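Local coordinates for protein glycine oxidase (Bacillus cereus ATCC 14579, PDB 7CYX) that probably catalyses the FAD-dependent oxidation of glycine to glyoxylate, with release of hydrogen peroxide and ammonium, in thiamine diphosphate biosynthesis, at residues 306-311 with 332-337; 150-155 with 254-259; 5-10 with 203-208; 71-76 with 340-345. All coordinates share one frame; numbering follows the deposited sequence.

Contact 1: residues 306-311 with 332-337. With FAD (flavin-adenine dinucleotide), chain C.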
# COMPACT_ATOMS: atom_id res chain seq x y z
N GLY A 306 19.17 -7.51 1.70
CA GLY A 306 19.34 -6.30 0.89
C GLY A 306 20.78 -5.82 0.91
O GLY A 306 21.53 -6.12 1.84
N LEU A 307 21.17 -5.08 -0.13
CA LEU A 307 22.58 -4.72 -0.40
C LEU A 307 22.76 -3.21 -0.26
O LEU A 307 22.57 -2.46 -1.24
CB LEU A 307 22.96 -5.21 -1.80
CG LEU A 307 22.72 -6.70 -2.05
CD1 LEU A 307 23.27 -7.11 -3.41
CD2 LEU A 307 23.34 -7.55 -0.95
N ARG A 308 23.15 -2.77 0.95
CA ARG A 308 23.44 -1.38 1.21
C ARG A 308 24.61 -0.93 0.35
O ARG A 308 25.70 -1.50 0.43
CB ARG A 308 23.84 -1.13 2.66
CG ARG A 308 22.89 -1.67 3.71
CD ARG A 308 23.55 -1.55 5.06
NE ARG A 308 22.77 -2.11 6.14
CZ ARG A 308 22.89 -3.35 6.56
NH1 ARG A 308 23.53 -4.23 5.81
NH2 ARG A 308 22.41 -3.69 7.75
N PRO A 309 24.45 0.17 -0.41
CA PRO A 309 25.53 0.70 -1.23
C PRO A 309 26.52 1.59 -0.46
O PRO A 309 26.36 2.80 -0.43
CB PRO A 309 24.77 1.51 -2.29
CG PRO A 309 23.57 2.03 -1.54
CD PRO A 309 23.21 0.96 -0.52
N GLN A 310 27.55 0.98 0.13
CA GLN A 310 28.64 1.70 0.75
C GLN A 310 29.40 2.49 -0.32
O GLN A 310 29.51 2.08 -1.48
CB GLN A 310 29.56 0.77 1.53
CG GLN A 310 30.70 1.48 2.27
CD GLN A 310 30.27 2.69 3.06
OE1 GLN A 310 29.92 3.73 2.52
NE2 GLN A 310 30.31 2.56 4.38
N SER A 311 29.92 3.62 0.12
CA SER A 311 30.74 4.52 -0.71
C SER A 311 32.21 4.21 -0.43
O SER A 311 32.53 3.90 0.70
CB SER A 311 30.42 5.93 -0.33
OG SER A 311 31.17 6.84 -1.09
N GLY A 332 25.93 5.85 -3.25
CA GLY A 332 26.81 5.62 -2.14
C GLY A 332 26.23 6.15 -0.84
O GLY A 332 26.98 6.61 -0.00
N HIS A 333 24.90 6.03 -0.69
CA HIS A 333 24.17 6.59 0.45
C HIS A 333 24.18 5.61 1.63
O HIS A 333 23.71 5.95 2.73
CB HIS A 333 22.73 6.94 0.03
CG HIS A 333 22.62 8.09 -0.91
ND1 HIS A 333 22.84 7.94 -2.25
CD2 HIS A 333 22.31 9.39 -0.71
CE1 HIS A 333 22.64 9.10 -2.87
NE2 HIS A 333 22.33 10.02 -1.94
N TYR A 334 24.64 4.39 1.37
CA TYR A 334 24.91 3.40 2.40
C TYR A 334 23.65 3.19 3.24
O TYR A 334 22.71 2.64 2.74
CB TYR A 334 26.13 3.82 3.22
CG TYR A 334 26.60 2.79 4.20
CD1 TYR A 334 26.53 1.44 3.90
CD2 TYR A 334 27.17 3.16 5.41
CE1 TYR A 334 26.99 0.47 4.78
CE2 TYR A 334 27.62 2.21 6.31
CZ TYR A 334 27.54 0.86 5.99
OH TYR A 334 27.99 -0.11 6.84
N ARG A 335 23.62 3.67 4.48
CA ARG A 335 22.60 3.33 5.43
C ARG A 335 21.48 4.39 5.50
O ARG A 335 20.59 4.29 6.35
CB ARG A 335 23.24 3.17 6.82
CG ARG A 335 23.97 1.86 7.06
CD ARG A 335 24.52 1.72 8.46
NE ARG A 335 23.50 1.75 9.50
CZ ARG A 335 23.21 2.81 10.27
NH1 ARG A 335 23.92 3.92 10.19
NH2 ARG A 335 22.19 2.74 11.12
N ASN A 336 21.53 5.44 4.68
CA ASN A 336 20.65 6.59 4.89
C ASN A 336 20.09 7.12 3.56
O ASN A 336 19.75 8.28 3.45
CB ASN A 336 21.39 7.72 5.61
CG ASN A 336 21.85 7.34 7.00
OD1 ASN A 336 21.04 7.30 7.94
ND2 ASN A 336 23.13 7.05 7.15
N GLY A 337 19.98 6.25 2.55
CA GLY A 337 19.50 6.64 1.23
C GLY A 337 17.98 6.81 1.15
O GLY A 337 17.49 7.44 0.22
PA FAD C . 19.27 0.54 -5.06
O1A FAD C . 17.92 0.56 -4.46
O2A FAD C . 20.06 -0.73 -4.91
O5B FAD C . 19.10 0.99 -6.56
C5B FAD C . 20.11 0.72 -7.48
C4B FAD C . 19.38 0.23 -8.70
O4B FAD C . 20.24 0.39 -9.82
C3B FAD C . 19.04 -1.24 -8.62
O3B FAD C . 17.61 -1.36 -8.80
C2B FAD C . 19.79 -1.90 -9.78
O2B FAD C . 18.95 -2.82 -10.49
C1B FAD C . 20.08 -0.74 -10.68
N9A FAD C . 21.27 -0.86 -11.52
C8A FAD C . 22.52 -1.06 -11.07
N7A FAD C . 23.38 -1.10 -12.11
C5A FAD C . 22.67 -0.86 -13.22
C6A FAD C . 22.99 -0.76 -14.65
N6A FAD C . 24.28 -0.93 -15.01
N1A FAD C . 21.97 -0.55 -15.52
C2A FAD C . 20.71 -0.42 -15.09
N3A FAD C . 20.34 -0.51 -13.79
C4A FAD C . 21.27 -0.71 -12.83
N1 FAD C . 18.03 3.62 4.65
C2 FAD C . 17.39 4.52 5.46
O2 FAD C . 17.43 5.72 5.08
N3 FAD C . 16.75 4.15 6.60
C4 FAD C . 16.68 2.85 6.95
O4 FAD C . 16.06 2.44 7.97
C4X FAD C . 17.38 1.84 6.12
N5 FAD C . 17.40 0.54 6.43
C5X FAD C . 18.02 -0.36 5.65
C6 FAD C . 17.99 -1.70 5.99
C7 FAD C . 18.63 -2.63 5.20
C7M FAD C . 18.61 -4.10 5.58
C8 FAD C . 19.33 -2.22 3.98
C8M FAD C . 20.03 -3.23 3.09
C9 FAD C . 19.35 -0.90 3.65
C9A FAD C . 18.73 0.06 4.42
N10 FAD C . 18.74 1.41 4.05
C10 FAD C . 18.08 2.32 4.91
C1' FAD C . 19.50 1.94 2.90
C2' FAD C . 18.80 2.13 1.59
O2' FAD C . 18.24 0.86 1.21
C3' FAD C . 19.85 2.57 0.59
O3' FAD C . 20.79 3.53 1.15
C4' FAD C . 19.10 3.03 -0.67
O4' FAD C . 18.12 2.05 -1.05
C5' FAD C . 20.00 3.19 -1.86
O5' FAD C . 19.17 3.38 -2.99
P FAD C . 19.80 3.31 -4.45
O1P FAD C . 21.10 4.02 -4.49
O2P FAD C . 18.69 3.64 -5.42
O3P FAD C . 20.19 1.73 -4.45
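The FAD pocket of this DAO-family oxidase is walled here by the end of strand 299-311 and by the type II' beta turn H333 to N336, where Y334 meets Q310, P309 and R308. Q310 and R335 sandwich the Y334 ring. On one face lies the Q310 amide, its plane 30° from the ring, with NE2 3.3 Å from Y334 CE2. On the opposite face R335 CG sits over the ring centre. Q310 reaches this place because CG stands anti to the backbone N and the chain then bends at chi2 (47°). R308 CB also touches the ring, at Y334 CD1. The backbones share a weak, bent hydrogen bond, 3.0 Å from Y334 N to P309 O. P309 O also receives a CH...O contact from G332 CA at 3.3 Å. R308 CD lies 4.0 Å from R335 CG, the two chains running side by side. The R308 guanidinium is held by T266 O and V228 O, and flavin C8 lies over one of its faces. Y334 and G337 bind FAD. The ribityl O3' donates a hydrogen bond to Y334 O at 2.6 Å and accepts a weak one from G337 N at 3.2 Å.

Contact 2: residues 150-155 with 254-259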
# COMPACT_ATOMS: atom_id res chain seq x y z
N ASP A 150 10.87 12.00 15.10
CA ASP A 150 11.38 11.00 14.18
C ASP A 150 10.20 10.19 13.64
O ASP A 150 9.13 10.18 14.20
CB ASP A 150 12.42 10.08 14.82
CG ASP A 150 13.85 10.60 14.76
OD1 ASP A 150 14.04 11.78 14.35
OD2 ASP A 150 14.76 9.84 15.13
N GLY A 151 10.44 9.49 12.55
CA GLY A 151 9.39 8.65 11.96
C GLY A 151 9.96 7.76 10.88
O GLY A 151 11.17 7.61 10.82
N HIS A 152 9.11 7.22 10.04
CA HIS A 152 9.62 6.32 9.00
C HIS A 152 8.62 6.24 7.85
O HIS A 152 7.52 6.76 7.97
CB HIS A 152 9.87 4.94 9.60
CG HIS A 152 8.70 4.41 10.34
ND1 HIS A 152 8.08 3.24 9.99
CD2 HIS A 152 8.02 4.90 11.39
CE1 HIS A 152 7.08 3.03 10.81
NE2 HIS A 152 7.02 4.02 11.67
N VAL A 153 9.04 5.59 6.78
CA VAL A 153 8.19 5.38 5.59
C VAL A 153 8.34 3.93 5.14
O VAL A 153 9.08 3.18 5.75
CB VAL A 153 8.63 6.33 4.47
CG1 VAL A 153 8.17 7.75 4.73
CG2 VAL A 153 10.12 6.28 4.24
N ILE A 154 7.59 3.57 4.11
CA ILE A 154 7.73 2.22 3.51
C ILE A 154 8.59 2.42 2.27
O ILE A 154 8.08 2.89 1.26
CB ILE A 154 6.35 1.62 3.22
CG1 ILE A 154 5.60 1.39 4.53
CG2 ILE A 154 6.48 0.35 2.42
CD1 ILE A 154 4.12 1.48 4.40
N ALA A 155 9.87 2.10 2.40
CA ALA A 155 10.90 2.30 1.36
C ALA A 155 10.41 1.90 -0.03
O ALA A 155 10.49 2.73 -0.91
CB ALA A 155 12.15 1.57 1.73
N THR A 254 10.64 -2.48 13.97
CA THR A 254 9.79 -1.37 13.54
C THR A 254 8.42 -1.87 13.14
O THR A 254 8.35 -2.89 12.48
CB THR A 254 10.33 -0.72 12.27
OG1 THR A 254 11.52 -0.07 12.67
CG2 THR A 254 9.40 0.33 11.70
N PRO A 255 7.34 -1.23 13.61
CA PRO A 255 6.01 -1.52 13.07
C PRO A 255 5.90 -1.02 11.63
O PRO A 255 6.63 -0.11 11.24
CB PRO A 255 5.05 -0.71 13.96
CG PRO A 255 5.92 0.43 14.46
CD PRO A 255 7.30 -0.17 14.63
N LYS A 256 4.99 -1.64 10.86
CA LYS A 256 4.53 -1.15 9.57
C LYS A 256 3.01 -1.36 9.49
O LYS A 256 2.48 -2.21 10.20
CB LYS A 256 5.24 -1.89 8.43
CG LYS A 256 6.75 -1.67 8.36
CD LYS A 256 7.11 -0.24 8.04
CE LYS A 256 8.60 -0.01 7.96
NZ LYS A 256 8.91 1.43 7.81
N ARG A 257 2.35 -0.58 8.62
CA ARG A 257 0.95 -0.75 8.24
C ARG A 257 0.59 -2.23 8.30
O ARG A 257 1.30 -3.07 7.68
CB ARG A 257 0.67 -0.42 6.77
CG ARG A 257 0.83 1.03 6.36
CD ARG A 257 -0.06 1.29 5.16
NE ARG A 257 0.54 2.02 4.05
CZ ARG A 257 1.03 1.45 2.96
NH1 ARG A 257 1.52 2.22 2.00
NH2 ARG A 257 1.06 0.13 2.84
N GLY A 258 -0.51 -2.55 8.98
CA GLY A 258 -1.14 -3.83 8.81
C GLY A 258 -0.61 -4.89 9.76
O GLY A 258 -0.64 -6.08 9.43
N GLY A 259 -0.19 -4.47 10.95
CA GLY A 259 0.22 -5.41 12.02
C GLY A 259 1.45 -6.22 11.64
O GLY A 259 1.61 -7.37 12.08
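K256 NZ is the tight point of this contact, gripped by H152 and V153. It donates to H152 ND1 at 3.0 Å, lying only 1° out of the imidazole plane, and to V153 O at 2.7 Å from above the carbonyl plane. NZ also hydrogen-bonds A47 O. The lysine chain turns at chi2 (-65°) and then runs straight, past H152 and I154 in the opposite direction to theirs. H152 CE1 comes within 3.2 Å of P255 O, and T254 CG2 packs 3.6 Å from H152 ND1. The H152 side chain leaves its backbone toward strand 251-256, and chi1 51° places CG between the backbone N and the carbonyl carbon. That strand belongs to the eight-stranded mixed sheet, while strand 151-152 pairs with 49-50 in a separate two-stranded one. The contact thus joins the two sheets beside L49, an FAD-binding residue that touches both H152 and T254. The other side is looser and partly exposed. I154, the N-cap residue of helix 155-168, sets CD1 over the centre of one face of the R257 guanidinium, 3.4 Å from CZ. The two side chains cross at about a right angle. R257 has a long, weak ion pair with D87 and packs on G85 of the second subunit.

Contact 3: residues 5-10 with 203-208. With FAD (flavin-adenine dinucleotide), chain C.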
# COMPACT_ATOMS: atom_id res chain seq x y z
N TYR A 5 16.42 11.98 -25.00
CA TYR A 5 15.98 12.40 -23.66
C TYR A 5 16.85 13.55 -23.13
O TYR A 5 17.97 13.73 -23.55
CB TYR A 5 16.01 11.21 -22.68
CG TYR A 5 15.04 10.11 -23.02
CD1 TYR A 5 13.71 10.18 -22.62
CD2 TYR A 5 15.43 9.03 -23.79
CE1 TYR A 5 12.80 9.20 -22.98
CE2 TYR A 5 14.53 8.03 -24.15
CZ TYR A 5 13.22 8.11 -23.73
OH TYR A 5 12.35 7.12 -24.08
N ASP A 6 16.33 14.27 -22.14
CA ASP A 6 17.10 15.28 -21.45
C ASP A 6 18.08 14.58 -20.51
O ASP A 6 19.29 14.82 -20.59
CB ASP A 6 16.19 16.27 -20.71
CG ASP A 6 15.40 17.18 -21.64
OD1 ASP A 6 15.90 17.45 -22.75
OD2 ASP A 6 14.27 17.60 -21.26
N VAL A 7 17.57 13.71 -19.64
CA VAL A 7 18.46 12.87 -18.85
C VAL A 7 17.93 11.43 -18.82
O VAL A 7 16.76 11.18 -18.52
CB VAL A 7 18.75 13.46 -17.46
CG1 VAL A 7 17.98 14.75 -17.19
CG2 VAL A 7 18.57 12.46 -16.33
N ALA A 8 18.82 10.49 -19.18
CA ALA A 8 18.72 9.08 -18.80
C ALA A 8 19.31 8.90 -17.39
O ALA A 8 20.38 9.45 -17.08
CB ALA A 8 19.44 8.20 -19.78
N ILE A 9 18.60 8.15 -16.56
CA ILE A 9 18.99 7.85 -15.19
C ILE A 9 19.27 6.34 -15.12
O ILE A 9 18.42 5.53 -15.48
CB ILE A 9 17.89 8.31 -14.21
CG1 ILE A 9 17.68 9.82 -14.32
CG2 ILE A 9 18.17 7.87 -12.78
CD1 ILE A 9 16.39 10.33 -13.71
N ILE A 10 20.49 6.00 -14.71
CA ILE A 10 20.91 4.64 -14.59
C ILE A 10 20.55 4.17 -13.19
O ILE A 10 21.21 4.55 -12.20
CB ILE A 10 22.41 4.49 -14.88
CG1 ILE A 10 22.78 5.13 -16.22
CG2 ILE A 10 22.83 3.04 -14.83
CD1 ILE A 10 24.16 4.79 -16.69
N LYS A 203 22.21 14.10 -21.01
CA LYS A 203 22.74 14.02 -19.67
C LYS A 203 22.49 12.61 -19.15
O LYS A 203 21.53 11.95 -19.56
CB LYS A 203 22.10 15.06 -18.74
CG LYS A 203 22.30 16.52 -19.12
CD LYS A 203 21.76 17.47 -18.06
CE LYS A 203 21.53 18.89 -18.53
NZ LYS A 203 22.60 19.36 -19.44
N VAL A 204 23.37 12.16 -18.26
CA VAL A 204 23.27 10.88 -17.61
C VAL A 204 23.39 11.11 -16.11
O VAL A 204 24.17 11.97 -15.71
CB VAL A 204 24.36 9.92 -18.11
CG1 VAL A 204 24.67 8.85 -17.08
CG2 VAL A 204 23.96 9.28 -19.42
N VAL A 205 22.65 10.33 -15.33
CA VAL A 205 22.86 10.20 -13.90
C VAL A 205 23.08 8.73 -13.52
O VAL A 205 22.23 7.86 -13.80
CB VAL A 205 21.70 10.80 -13.10
CG1 VAL A 205 22.06 10.83 -11.62
CG2 VAL A 205 21.32 12.18 -13.60
N ILE A 206 24.20 8.49 -12.85
CA ILE A 206 24.58 7.19 -12.32
C ILE A 206 23.95 7.04 -10.93
O ILE A 206 24.45 7.63 -9.98
CB ILE A 206 26.12 7.06 -12.24
CG1 ILE A 206 26.78 7.22 -13.61
CG2 ILE A 206 26.52 5.74 -11.60
CD1 ILE A 206 28.29 7.29 -13.55
N ALA A 207 22.89 6.23 -10.85
CA ALA A 207 22.19 5.91 -9.63
C ALA A 207 22.09 4.39 -9.44
O ALA A 207 21.00 3.86 -9.23
CB ALA A 207 20.81 6.53 -9.70
N GLY A 208 23.24 3.70 -9.53
CA GLY A 208 23.30 2.23 -9.64
C GLY A 208 23.55 1.53 -8.31
O GLY A 208 23.98 0.38 -8.28
PA FAD C . 19.27 0.54 -5.06
O1A FAD C . 17.92 0.56 -4.46
O2A FAD C . 20.06 -0.73 -4.91
O5B FAD C . 19.10 0.99 -6.56
C5B FAD C . 20.11 0.72 -7.48
C4B FAD C . 19.38 0.23 -8.70
O4B FAD C . 20.24 0.39 -9.82
C3B FAD C . 19.04 -1.24 -8.62
O3B FAD C . 17.61 -1.36 -8.80
C2B FAD C . 19.79 -1.90 -9.78
O2B FAD C . 18.95 -2.82 -10.49
C1B FAD C . 20.08 -0.74 -10.68
N9A FAD C . 21.27 -0.86 -11.52
C8A FAD C . 22.52 -1.06 -11.07
N7A FAD C . 23.38 -1.10 -12.11
C5A FAD C . 22.67 -0.86 -13.22
C6A FAD C . 22.99 -0.76 -14.65
N6A FAD C . 24.28 -0.93 -15.01
N1A FAD C . 21.97 -0.55 -15.52
C2A FAD C . 20.71 -0.42 -15.09
N3A FAD C . 20.34 -0.51 -13.79
C4A FAD C . 21.27 -0.71 -12.83
N1 FAD C . 18.03 3.62 4.65
C2 FAD C . 17.39 4.52 5.46
O2 FAD C . 17.43 5.72 5.08
N3 FAD C . 16.75 4.15 6.60
C4 FAD C . 16.68 2.85 6.95
O4 FAD C . 16.06 2.44 7.97
C4X FAD C . 17.38 1.84 6.12
N5 FAD C . 17.40 0.54 6.43
C5X FAD C . 18.02 -0.36 5.65
C6 FAD C . 17.99 -1.70 5.99
C7 FAD C . 18.63 -2.63 5.20
C7M FAD C . 18.61 -4.10 5.58
C8 FAD C . 19.33 -2.22 3.98
C8M FAD C . 20.03 -3.23 3.09
C9 FAD C . 19.35 -0.90 3.65
C9A FAD C . 18.73 0.06 4.42
N10 FAD C . 18.74 1.41 4.05
C10 FAD C . 18.08 2.32 4.91
C1' FAD C . 19.50 1.94 2.90
C2' FAD C . 18.80 2.13 1.59
O2' FAD C . 18.24 0.86 1.21
C3' FAD C . 19.85 2.57 0.59
O3' FAD C . 20.79 3.53 1.15
C4' FAD C . 19.10 3.03 -0.67
O4' FAD C . 18.12 2.05 -1.05
C5' FAD C . 20.00 3.19 -1.86
O5' FAD C . 19.17 3.38 -2.99
P FAD C . 19.80 3.31 -4.45
O1P FAD C . 21.10 4.02 -4.49
O2P FAD C . 18.69 3.64 -5.42
O3P FAD C . 20.19 1.73 -4.45
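Strands 7-10 and 203-206 run parallel, 17° apart and 4.6 Å between axes, with A8, I9 and I10 level with V204, V205 and I206. They are neighbours in the six-stranded sheet of the Rossmann-type FAD-binding domain. A8 N donates to K203 O and V205 N to A8 O. I10 N then meets V205 O at 2.7 Å, the straightest of these three bonds, with an N-H...O angle of 171°. CH...O contacts lie between them, such as V204 CA to A8 O at 3.3 Å. On the face of V7, I9 and V205, V7 CG2 meets V205 CG2 at 3.9 Å, the two side chains crossing at a slant. I9 CG1 rests 4.3 Å from V205 CB. Helix 14-25 covers V7 and I9, and helix 341-352 packs on V205. On the other face I10 CD1 touches V204 CG1 at 4.1 Å, and L215 lies against I10 and I206. The C-terminal ends of both strands border the FAD. G208 O is 3.5 Å from the adenine C8A. I10 CG2 stands anti to the backbone N and meets the adenine, 3.8 Å from its N1A.

Contact 4: residues 71-76 with 340-345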
# COMPACT_ATOMS: atom_id res chain seq x y z
N ALA A 71 12.58 17.17 6.56
CA ALA A 71 11.54 18.16 6.64
C ALA A 71 10.67 18.15 5.38
O ALA A 71 9.56 18.66 5.43
CB ALA A 71 12.16 19.53 6.87
N ILE A 72 11.19 17.60 4.27
CA ILE A 72 10.46 17.55 2.98
C ILE A 72 9.40 16.44 3.02
O ILE A 72 8.46 16.46 2.23
CB ILE A 72 11.45 17.35 1.81
CG1 ILE A 72 12.31 18.59 1.60
CG2 ILE A 72 10.75 16.91 0.52
CD1 ILE A 72 13.53 18.35 0.74
N PHE A 73 9.54 15.49 3.94
CA PHE A 73 8.79 14.22 3.85
C PHE A 73 7.29 14.42 4.04
O PHE A 73 6.52 13.75 3.37
CB PHE A 73 9.34 13.19 4.84
CG PHE A 73 10.37 12.27 4.23
CD1 PHE A 73 9.98 11.24 3.40
CD2 PHE A 73 11.71 12.46 4.47
CE1 PHE A 73 10.92 10.40 2.83
CE2 PHE A 73 12.65 11.62 3.90
CZ PHE A 73 12.26 10.59 3.09
N PRO A 74 6.81 15.26 4.99
CA PRO A 74 5.37 15.46 5.19
C PRO A 74 4.66 15.94 3.91
O PRO A 74 3.73 15.27 3.48
CB PRO A 74 5.29 16.48 6.33
CG PRO A 74 6.59 16.29 7.09
CD PRO A 74 7.61 15.97 6.00
N GLN A 75 5.13 17.02 3.29
CA GLN A 75 4.49 17.56 2.06
C GLN A 75 4.71 16.59 0.88
O GLN A 75 3.78 16.39 0.08
CB GLN A 75 4.97 18.99 1.77
CG GLN A 75 5.10 19.36 0.29
CD GLN A 75 6.48 19.09 -0.29
OE1 GLN A 75 7.51 19.37 0.33
NE2 GLN A 75 6.52 18.57 -1.51
N LEU A 76 5.90 16.01 0.76
CA LEU A 76 6.23 15.10 -0.36
C LEU A 76 5.21 13.96 -0.41
O LEU A 76 4.68 13.65 -1.48
CB LEU A 76 7.64 14.54 -0.18
CG LEU A 76 8.07 13.52 -1.23
CD1 LEU A 76 7.94 14.09 -2.64
CD2 LEU A 76 9.50 13.05 -0.96
N LEU A 340 17.60 10.34 2.79
CA LEU A 340 18.19 11.41 1.99
C LEU A 340 17.66 11.42 0.56
O LEU A 340 18.08 12.24 -0.24
CB LEU A 340 19.71 11.24 1.96
CG LEU A 340 20.46 11.31 3.29
CD1 LEU A 340 21.91 10.87 3.10
CD2 LEU A 340 20.43 12.72 3.88
N SER A 341 16.72 10.53 0.21
CA SER A 341 16.31 10.44 -1.17
C SER A 341 15.71 11.78 -1.61
O SER A 341 16.14 12.29 -2.65
CB SER A 341 15.42 9.25 -1.47
OG SER A 341 14.28 9.18 -0.64
N PRO A 342 14.77 12.40 -0.86
CA PRO A 342 14.19 13.69 -1.26
C PRO A 342 15.23 14.80 -1.46
O PRO A 342 15.27 15.39 -2.54
CB PRO A 342 13.23 14.05 -0.12
CG PRO A 342 12.86 12.70 0.46
CD PRO A 342 14.16 11.91 0.38
N ILE A 343 16.12 15.04 -0.47
CA ILE A 343 17.15 16.09 -0.64
C ILE A 343 18.05 15.77 -1.84
O ILE A 343 18.51 16.68 -2.53
CB ILE A 343 17.96 16.34 0.65
CG1 ILE A 343 18.82 17.61 0.51
CG2 ILE A 343 18.81 15.14 1.02
CD1 ILE A 343 18.08 18.81 -0.03
N SER A 344 18.29 14.47 -2.11
CA SER A 344 19.20 14.07 -3.19
C SER A 344 18.60 14.39 -4.57
O SER A 344 19.29 14.87 -5.47
CB SER A 344 19.55 12.60 -3.09
OG SER A 344 20.26 12.34 -1.88
N GLY A 345 17.31 14.07 -4.73
CA GLY A 345 16.62 14.33 -5.98
C GLY A 345 16.49 15.82 -6.26
O GLY A 345 16.75 16.28 -7.39
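This is an apolar contact between the start of helix 341-352 and the chain entering helix 73-84, with its first turn, buried near the FAD site. It centres on one residue, P342, in the first turn of helix 341-352. I72, F73 and L76 close around its ring. F73 presents a face. P342 CG lies over it in a CH-pi contact, 3.8 Å from the ring centroid and 26° off the normal. The point of contact is shifted toward the rim, so the closest ring atom is F73 CZ, 3.4 Å from P342 CG. P342 CD follows at 3.6 Å from F73 CZ. I72 uses its branch methyl: CG2 stands anti to the backbone N (chi1 -70° for CG1) and meets P342 CB at 3.8 Å. L76 CD2 touches P342 CG at 3.7 Å, one helical turn on from I72. The L76 side chain crosses the proline at about a right angle, as F73 does. Further cover comes from helix 155-168, where L158 meets F73 and F162 meets L76. Several polar groups of the helix start have partners of their own. S344 N and S344 OG both donate to L340 O, the OG at 2.7 Å from above the carbonyl plane, and S344 OG also hydrogen-bonds H333 NE2. S341 OG bonds to I338 O, and I343 N to S69 OG. Between the segments the contact rests on van der Waals and CH-pi packing of the proline ring against three side chains, so shape rather than directed polar bonds sets the fit.

How the contacts relate
Contact 3 sits in the six-stranded Rossmann-type sheet. Contacts 1 and 2 both reach the eight-stranded mixed sheet, through strands 299-311 and 251-256, with centres about 19 Å apart. Contact 4 is about 17 Å from each of them, centre to centre, and touches both: contact 1 through S344 and H333, contact 2 through F73 and V153. Contacts 2 and 3 are farthest apart, about 30 Å between centres, on opposite sides of the chain's centre. Along the chain, contacts 1 and 2 are nested inside the loop closed by contact 4. Contact 3 crosses contacts 2 and 4. Contacts 2 and 3 each close before contact 1 opens. Contacts 1 and 3 both touch FAD, so distant parts of the sequence frame one cofactor site.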